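Local coordinates for hemerythrin HHE cation binding domain protein (PDB 6TYJ) that binds zinc ions, and iron as well, within a hemerythrin-like helical bundle, its cellular role being unsettled, at residues E18-I23 and D116-D121; R56-L61 and E112-E117. One frame throughout, in Å; residues are numbered along the deposited sequence.

Contact 1: residues E18-I23 and D116-D121; sequences EHHVVI and DEEERD. With ZN (zinc ion), chain B.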
ATOM      1  N   GLU A  18      10.237   2.909  -4.167  1.00 28.16           N
ATOM      2  CA  GLU A  18       9.688   4.004  -4.964  1.00 29.95           C
ATOM      3  C   GLU A  18       8.180   4.099  -4.783  1.00 30.11           C
ATOM      4  O   GLU A  18       7.615   5.199  -4.774  1.00 27.64           O
ATOM      5  CB  GLU A  18      10.049   3.820  -6.437  1.00 30.45           C
ATOM      6  CG  GLU A  18      11.517   4.070  -6.725  1.00 34.88           C
ATOM      7  CD  GLU A  18      11.903   3.756  -8.154  1.00 56.95           C
ATOM      8  OE1 GLU A  18      11.033   3.858  -9.045  1.00 66.86           O
ATOM      9  OE2 GLU A  18      13.082   3.402  -8.384  1.00 61.69           O
ATOM     10  N   HIS A  19       7.506   2.962  -4.621  1.00 26.99           N
ATOM     11  CA  HIS A  19       6.060   3.039  -4.449  1.00 23.71           C
ATOM     12  C   HIS A  19       5.680   3.532  -3.056  1.00 26.05           C
ATOM     13  O   HIS A  19       4.661   4.226  -2.908  1.00 22.45           O
ATOM     14  CB  HIS A  19       5.416   1.684  -4.747  1.00 19.45           C
ATOM     15  CG  HIS A  19       3.969   1.815  -5.116  1.00 20.41           C
ATOM     16  ND1 HIS A  19       2.993   0.950  -4.666  1.00 22.63           N
ATOM     17  CD2 HIS A  19       3.335   2.732  -5.890  1.00 20.96           C
ATOM     18  CE1 HIS A  19       1.824   1.321  -5.150  1.00 20.71           C
ATOM     19  NE2 HIS A  19       2.000   2.398  -5.894  1.00 22.06           N
ATOM     20  N   HIS A  20       6.494   3.224  -2.034  1.00 23.33           N
ATOM     21  CA  HIS A  20       6.265   3.810  -0.709  1.00 22.48           C
ATOM     22  C   HIS A  20       6.344   5.335  -0.770  1.00 24.48           C
ATOM     23  O   HIS A  20       5.561   6.020  -0.104  1.00 24.58           O
ATOM     24  CB  HIS A  20       7.276   3.289   0.324  1.00 24.05           C
ATOM     25  CG  HIS A  20       7.039   1.873   0.776  1.00 22.60           C
ATOM     26  ND1 HIS A  20       8.039   1.109   1.345  1.00 25.28           N
ATOM     27  CD2 HIS A  20       5.928   1.099   0.775  1.00 22.18           C
ATOM     28  CE1 HIS A  20       7.566  -0.095   1.628  1.00 23.87           C
ATOM     29  NE2 HIS A  20       6.281  -0.115   1.326  1.00 23.14           N
ATOM     30  N   VAL A  21       7.287   5.874  -1.563  1.00 25.57           N
ATOM     31  CA  VAL A  21       7.406   7.324  -1.735  1.00 27.31           C
ATOM     32  C   VAL A  21       6.140   7.900  -2.349  1.00 25.44           C
ATOM     33  O   VAL A  21       5.652   8.964  -1.929  1.00 27.64           O
ATOM     34  CB  VAL A  21       8.639   7.667  -2.593  1.00 26.80           C
ATOM     35  CG1 VAL A  21       8.582   9.113  -3.039  1.00 34.30           C
ATOM     36  CG2 VAL A  21       9.918   7.367  -1.827  1.00 30.03           C
ATOM     37  N   VAL A  22       5.603   7.219  -3.364  1.00 23.33           N
ATOM     38  CA  VAL A  22       4.349   7.625  -3.995  1.00 22.76           C
ATOM     39  C   VAL A  22       3.231   7.676  -2.967  1.00 26.35           C
ATOM     40  O   VAL A  22       2.467   8.645  -2.900  1.00 24.48           O
ATOM     41  CB  VAL A  22       3.986   6.663  -5.144  1.00 23.86           C
ATOM     42  CG1 VAL A  22       2.495   6.807  -5.511  1.00 27.93           C
ATOM     43  CG2 VAL A  22       4.864   6.919  -6.356  1.00 30.09           C
ATOM     44  N   ILE A  23       3.100   6.612  -2.182  1.00 22.74           N
ATOM     45  CA  ILE A  23       2.012   6.508  -1.216  1.00 20.35           C
ATOM     46  C   ILE A  23       2.146   7.589  -0.152  1.00 21.11           C
ATOM     47  O   ILE A  23       1.164   8.262   0.201  1.00 21.09           O
ATOM     48  CB  ILE A  23       1.994   5.096  -0.609  1.00 21.58           C
ATOM     49  CG1 ILE A  23       1.452   4.119  -1.666  1.00 21.06           C
ATOM     50  CG2 ILE A  23       1.155   5.083   0.697  1.00 21.20           C
ATOM     51  CD1 ILE A  23       1.750   2.664  -1.330  1.00 24.34           C
ATOM     52  N   ASP A 116       7.718   2.004   7.119  1.00 31.79           N
ATOM     53  CA  ASP A 116       8.882   2.056   7.998  1.00 31.13           C
ATOM     54  C   ASP A 116       9.252   0.668   8.516  1.00 35.67           C
ATOM     55  O   ASP A 116      10.435   0.301   8.544  1.00 38.27           O
ATOM     56  CB  ASP A 116       8.630   3.007   9.182  1.00 36.14           C
ATOM     57  CG  ASP A 116       8.503   4.471   8.764  1.00 50.78           C
ATOM     58  OD1 ASP A 116       7.952   5.271   9.562  1.00 55.46           O
ATOM     59  OD2 ASP A 116       8.939   4.831   7.646  1.00 48.67           O
ATOM     60  N   GLU A 117       8.258  -0.110   8.965  1.00 32.25           N
ATOM     61  CA  GLU A 117       8.566  -1.433   9.500  1.00 34.29           C
ATOM     62  C   GLU A 117       9.085  -2.352   8.398  1.00 34.16           C
ATOM     63  O   GLU A 117      10.024  -3.125   8.613  1.00 36.34           O
ATOM     64  CB  GLU A 117       7.332  -2.056  10.165  1.00 44.19           C
ATOM     65  CG  GLU A 117       7.600  -3.406  10.904  1.00 58.20           C
ATOM     66  CD  GLU A 117       7.390  -4.664  10.037  1.00 72.77           C
ATOM     67  OE1 GLU A 117       6.501  -4.672   9.149  1.00 70.92           O
ATOM     68  OE2 GLU A 117       8.118  -5.661  10.254  1.00 72.84           O
ATOM     69  N   GLU A 118       8.496  -2.254   7.208  1.00 33.12           N
ATOM     70  CA  GLU A 118       8.963  -3.062   6.091  1.00 32.64           C
ATOM     71  C   GLU A 118      10.377  -2.678   5.678  1.00 33.56           C
ATOM     72  O   GLU A 118      11.210  -3.547   5.399  1.00 35.19           O
ATOM     73  CB  GLU A 118       7.996  -2.894   4.922  1.00 31.06           C
ATOM     74  CG  GLU A 118       8.241  -3.880   3.789  1.00 34.81           C
ATOM     75  CD  GLU A 118       7.315  -3.633   2.628  1.00 38.41           C
ATOM     76  OE1 GLU A 118       7.378  -4.449   1.664  1.00 37.19           O
ATOM     77  OE2 GLU A 118       6.551  -2.634   2.701  1.00 38.07           O
ATOM     78  N   GLU A 119      10.671  -1.377   5.613  1.00 32.99           N
ATOM     79  CA  GLU A 119      12.008  -0.979   5.194  1.00 34.57           C
ATOM     80  C   GLU A 119      13.063  -1.236   6.268  1.00 41.24           C
ATOM     81  O   GLU A 119      14.259  -1.251   5.949  1.00 46.76           O
ATOM     82  CB  GLU A 119      11.986   0.491   4.759  1.00 34.10           C
ATOM     83  CG  GLU A 119      11.195   0.675   3.474  1.00 33.35           C
ATOM     84  CD  GLU A 119      11.091   2.108   3.017  1.00 40.21           C
ATOM     85  OE1 GLU A 119      11.682   2.979   3.694  1.00 41.06           O
ATOM     86  OE2 GLU A 119      10.442   2.359   1.977  1.00 32.10           O
ATOM     87  N   ARG A 120      12.649  -1.494   7.508  1.00 37.32           N
ATOM     88  CA  ARG A 120      13.571  -1.938   8.549  1.00 40.20           C
ATOM     89  C   ARG A 120      13.885  -3.430   8.446  1.00 45.38           C
ATOM     90  O   ARG A 120      15.048  -3.841   8.565  1.00 43.76           O
ATOM     91  CB  ARG A 120      12.982  -1.631   9.930  1.00 45.37           C
ATOM     92  CG  ARG A 120      13.818  -2.209  11.078  1.00 56.84           C
ATOM     93  CD  ARG A 120      13.269  -1.873  12.467  1.00 63.50           C
ATOM     94  NE  ARG A 120      12.239  -2.806  12.926  1.00 66.35           N
ATOM     95  CZ  ARG A 120      10.984  -2.457  13.206  1.00 67.56           C
ATOM     96  NH1 ARG A 120      10.601  -1.190  13.080  1.00 66.25           N
ATOM     97  NH2 ARG A 120      10.114  -3.369  13.623  1.00 67.56           N
ATOM     98  N   ASP A 121      12.847  -4.247   8.259  1.00 40.32           N
ATOM     99  CA  ASP A 121      12.894  -5.691   8.467  1.00 42.19           C
ATOM    100  C   ASP A 121      12.956  -6.498   7.182  1.00 42.41           C
ATOM    101  O   ASP A 121      13.487  -7.606   7.198  1.00 44.04           O
ATOM    102  CB  ASP A 121      11.644  -6.159   9.226  1.00 42.45           C
ATOM    103  CG  ASP A 121      11.621  -5.722  10.673  1.00 54.79           C
ATOM    104  OD1 ASP A 121      12.652  -5.231  11.176  1.00 57.41           O
ATOM    105  OD2 ASP A 121      10.556  -5.882  11.307  1.00 56.66           O
TER
HETATM  106 ZN    ZN B 300       5.012  -1.785   1.362  0.90 20.97          ZN

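Contact 2: residues R56-L61 and E112-E117; sequences RIEDDL and EAHADE. With ZN (zinc ion), chain B; ZN (zinc ion), chain D.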
ATOM      1  N   ARG A  56      -1.223  -5.929  -2.965  1.00 17.03           N
ATOM      2  CA  ARG A  56      -1.304  -7.110  -3.833  1.00 17.24           C
ATOM      3  C   ARG A  56       0.064  -7.502  -4.364  1.00 21.78           C
ATOM      4  O   ARG A  56       0.389  -8.704  -4.402  1.00 19.98           O
ATOM      5  CB  ARG A  56      -2.263  -6.849  -4.988  1.00 24.71           C
ATOM      6  CG  ARG A  56      -3.723  -6.893  -4.596  1.00 35.03           C
ATOM      7  CD  ARG A  56      -4.608  -6.820  -5.822  1.00 29.76           C
ATOM      8  NE  ARG A  56      -5.977  -6.521  -5.437  1.00 34.22           N
ATOM      9  CZ  ARG A  56      -6.916  -7.440  -5.270  1.00 49.86           C
ATOM     10  NH1 ARG A  56      -6.633  -8.718  -5.467  1.00 46.01           N
ATOM     11  NH2 ARG A  56      -8.142  -7.078  -4.925  1.00 55.84           N
ATOM     12  N   ILE A  57       0.867  -6.532  -4.831  1.00 21.22           N
ATOM     13  CA  ILE A  57       2.176  -6.962  -5.306  0.57 23.90           C
ATOM     14  C   ILE A  57       3.020  -7.486  -4.156  1.00 18.51           C
ATOM     15  O   ILE A  57       3.792  -8.447  -4.367  1.00 19.41           O
ATOM     16  CB  ILE A  57       2.928  -5.886  -6.120  0.57 20.06           C
ATOM     17  CG1 ILE A  57       3.380  -4.706  -5.269  0.57 17.12           C
ATOM     18  CG2 ILE A  57       2.094  -5.425  -7.320  0.57 25.56           C
ATOM     19  CD1 ILE A  57       4.287  -3.777  -6.058  0.57 26.00           C
ATOM     20  N   GLU A  58       2.861  -6.954  -2.938  1.00 18.60           N
ATOM     21  CA  GLU A  58       3.578  -7.509  -1.794  1.00 19.40           C
ATOM     22  C   GLU A  58       3.099  -8.938  -1.520  1.00 17.79           C
ATOM     23  O   GLU A  58       3.916  -9.869  -1.413  1.00 19.79           O
ATOM     24  CB  GLU A  58       3.441  -6.556  -0.577  1.00 16.32           C
ATOM     25  CG  GLU A  58       4.355  -5.351  -0.693  1.00 18.92           C
ATOM     26  CD  GLU A  58       4.182  -4.389   0.430  1.00 26.56           C
ATOM     27  OE1 GLU A  58       3.187  -4.470   1.137  1.00 28.37           O
ATOM     28  OE2 GLU A  58       5.076  -3.539   0.562  1.00 17.29           O
ATOM     29  N   ASP A  59       1.769  -9.153  -1.468  1.00 15.98           N
ATOM     30  CA  ASP A  59       1.260 -10.465  -1.099  1.00 17.94           C
ATOM     31  C   ASP A  59       1.453 -11.494  -2.210  1.00 19.58           C
ATOM     32  O   ASP A  59       1.630 -12.674  -1.916  1.00 21.24           O
ATOM     33  CB  ASP A  59      -0.229 -10.386  -0.764  1.00 20.01           C
ATOM     34  CG  ASP A  59      -0.498  -9.739   0.578  1.00 25.06           C
ATOM     35  OD1 ASP A  59       0.420  -9.738   1.437  1.00 23.82           O
ATOM     36  OD2 ASP A  59      -1.631  -9.265   0.764  1.00 25.13           O
ATOM     37  N   ASP A  60       1.421 -11.061  -3.475  1.00 19.49           N
ATOM     38  CA  ASP A  60       1.394 -12.007  -4.595  1.00 19.42           C
ATOM     39  C   ASP A  60       2.770 -12.307  -5.161  1.00 18.84           C
ATOM     40  O   ASP A  60       2.961 -13.385  -5.764  1.00 20.89           O
ATOM     41  CB  ASP A  60       0.521 -11.449  -5.721  1.00 19.64           C
ATOM     42  CG  ASP A  60      -0.935 -11.251  -5.306  1.00 21.50           C
ATOM     43  OD1 ASP A  60      -1.352 -11.736  -4.224  1.00 25.91           O
ATOM     44  OD2 ASP A  60      -1.683 -10.649  -6.099  1.00 26.08           O
ATOM     45  N   LEU A  61       3.725 -11.388  -5.018  1.00 21.06           N
ATOM     46  CA  LEU A  61       5.044 -11.551  -5.620  1.00 21.36           C
ATOM     47  C   LEU A  61       6.166 -11.402  -4.600  1.00 18.28           C
ATOM     48  O   LEU A  61       7.032 -12.277  -4.502  1.00 21.53           O
ATOM     49  CB  LEU A  61       5.232 -10.557  -6.767  1.00 22.05           C
ATOM     50  CG  LEU A  61       4.411 -10.911  -8.012  1.00 20.37           C
ATOM     51  CD1 LEU A  61       4.375  -9.821  -9.059  1.00 30.85           C
ATOM     52  CD2 LEU A  61       4.988 -12.178  -8.616  1.00 23.38           C
ATOM     53  N   GLU A 112       2.028   4.845   7.414  1.00 31.07           N
ATOM     54  CA  GLU A 112       3.443   5.194   7.443  1.00 30.02           C
ATOM     55  C   GLU A 112       4.245   4.161   8.221  1.00 37.60           C
ATOM     56  O   GLU A 112       5.388   3.862   7.859  1.00 36.27           O
ATOM     57  CB  GLU A 112       3.616   6.595   8.042  1.00 38.02           C
ATOM     58  N   ALA A 113       3.657   3.586   9.274  1.00 30.71           N
ATOM     59  CA  ALA A 113       4.336   2.532  10.023  1.00 37.45           C
ATOM     60  C   ALA A 113       4.494   1.256   9.206  1.00 35.31           C
ATOM     61  O   ALA A 113       5.442   0.501   9.445  1.00 42.94           O
ATOM     62  CB  ALA A 113       3.587   2.227  11.323  1.00 35.17           C
ATOM     63  N   HIS A 114       3.567   0.969   8.282  1.00 32.74           N
ATOM     64  CA  HIS A 114       3.752  -0.173   7.383  1.00 29.57           C
ATOM     65  C   HIS A 114       5.096  -0.080   6.689  1.00 29.27           C
ATOM     66  O   HIS A 114       5.918  -1.016   6.737  1.00 31.16           O
ATOM     67  CB  HIS A 114       2.644  -0.231   6.320  1.00 37.64           C
ATOM     68  CG  HIS A 114       3.062  -0.945   5.050  1.00 33.67           C
ATOM     69  ND1 HIS A 114       3.108  -2.317   4.945  1.00 33.85           N
ATOM     70  CD2 HIS A 114       3.480  -0.465   3.849  1.00 34.42           C
ATOM     71  CE1 HIS A 114       3.547  -2.648   3.743  1.00 57.12           C
ATOM     72  NE2 HIS A 114       3.760  -1.550   3.047  1.00 35.29           N
ATOM     73  N   ALA A 115       5.293   1.031   5.980  1.00 29.39           N
ATOM     74  CA  ALA A 115       6.479   1.240   5.166  1.00 33.58           C
ATOM     75  C   ALA A 115       7.729   1.240   6.016  1.00 34.80           C
ATOM     76  O   ALA A 115       8.711   0.570   5.681  1.00 37.88           O
ATOM     77  CB  ALA A 115       6.350   2.553   4.393  1.00 30.33           C
ATOM     78  N   ASP A 116       7.718   2.004   7.119  1.00 31.79           N
ATOM     79  CA  ASP A 116       8.882   2.056   7.998  1.00 31.13           C
ATOM     80  C   ASP A 116       9.252   0.668   8.516  1.00 35.67           C
ATOM     81  O   ASP A 116      10.435   0.301   8.544  1.00 38.27           O
ATOM     82  CB  ASP A 116       8.630   3.007   9.182  1.00 36.14           C
ATOM     83  CG  ASP A 116       8.503   4.471   8.764  1.00 50.78           C
ATOM     84  OD1 ASP A 116       7.952   5.271   9.562  1.00 55.46           O
ATOM     85  OD2 ASP A 116       8.939   4.831   7.646  1.00 48.67           O
ATOM     86  N   GLU A 117       8.258  -0.110   8.965  1.00 32.25           N
ATOM     87  CA  GLU A 117       8.566  -1.433   9.500  1.00 34.29           C
ATOM     88  C   GLU A 117       9.085  -2.352   8.398  1.00 34.16           C
ATOM     89  O   GLU A 117      10.024  -3.125   8.613  1.00 36.34           O
ATOM     90  CB  GLU A 117       7.332  -2.056  10.165  1.00 44.19           C
ATOM     91  CG  GLU A 117       7.600  -3.406  10.904  1.00 58.20           C
ATOM     92  CD  GLU A 117       7.390  -4.664  10.037  1.00 72.77           C
ATOM     93  OE1 GLU A 117       6.501  -4.672   9.149  1.00 70.92           O
ATOM     94  OE2 GLU A 117       8.118  -5.661  10.254  1.00 72.84           O
TER
HETATM   95 ZN    ZN B 300       5.012  -1.785   1.362  0.90 20.97          ZN
HETATM   96 ZN    ZN D 302      -1.744  -8.559   2.588  0.58 16.41          ZN
HETATM   97  O   HOH W   1      -1.868  -9.917   3.928  0.67 21.79           O
HETATM   98  O   HOH W   2      -3.522  -7.655   2.492  1.00 30.21           O

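Contact 1: residues E18-I23 and D116-D121
His20 ND1 donates a hydrogen bond to Glu119 OE2 at 2.8 Å, nearly straight with an N-H...O angle of 165°, while NE2, the other ring nitrogen, holds a zinc ion. This His-carboxylate pair inside a hemerythrin-like helical bundle illustrates how a second-shell acid positions a first-shell ligand. The imidazole is engaged at its edge from two directions. Glu119 OE2 lies close to the ring plane, but the hydrogen bond reaches that oxygen on its anti side, tilted out of the carboxylate plane; the bond should fix the ring's rotation, and the negative charge probably makes NE2 a stronger donor to zinc. Glu118, one residue earlier on the helix, works directly in the first shell. Its chain is fully extended, with CG anti to the backbone N (chi1 -170°), and so carries OE2 to the zinc at 2.2 Å. The carboxylate is turned 68° from the His20 ring, and the shared ion draws Glu118 OE2 to 2.9 Å from His20 NE2 without a hydrogen bond between them. His54, Glu58 and His114 complete the site. Closing the bridge between the two helices, the His20 NE2 to zinc bond measures 2.1 Å.

Contact 2: residues R56-L61 and E112-E117
Glu58 and His114 reach toward each other from opposing helices and meet through metal coordination. Zinc accepts Glu58 OE2 at 1.9 Å and His114 NE2 at 2.1 Å, and the two ligand atoms, both spent on the metal and not hydrogen-bonded to each other, stay 3.4 Å apart. The Glu58 chain is extended beyond CG, with CG beside the backbone N (chi1 -77°), which carries OE2 to the zinc, while the metal and the His114 ring bridge the remaining distance. Its other oxygen, OE1, binds a second zinc, to which His80 and His114 also belong, so Glu58 bridges two metals, as carboxylates do in the dinuclear sites of hemerythrins.

Direct packing is slight by comparison. Glu58 OE1 sits at the edge of the imidazole, 3.2 Å from His114 CE1, with the carboxylate and ring planes 49° apart.

A third zinc flanks the pair. Asp59 OD2 binds it at 2.0 Å, two waters occupy further positions, and His80 supplies another ligand; OD1 of Asp59 lies farther from the ion. Adjacent acids on one helix thus serve separate metals.

Around this junction of helices 38-65 and 100-121, helix 70-91 packs Val83 on His114, helix 12-32 lays Leu16 on Glu58, and helix 133-161 packs Met147 and Tyr150 against the buried Ile57.

Overall arrangement
From the N terminus, helix 12-32 supplies 18-23, the first half of contact 1, and helix 38-65 then supplies 56-61, the first half of contact 2. The chain continues through helix 70-91 before helix 100-121 answers both. Contact 2 closes a loop of 50 residues, and contact 1 a longer one of 92 that encloses segment 56-61; the two nearly nest, since their closing segments overlap at Asp116 and Glu117. Helix 100-121 is therefore the common wall, and one zinc joins it to both earlier helices. Helix 70-91, inside both loops, brings His80 to the neighbouring zincs, so four helices converge on the metal cluster.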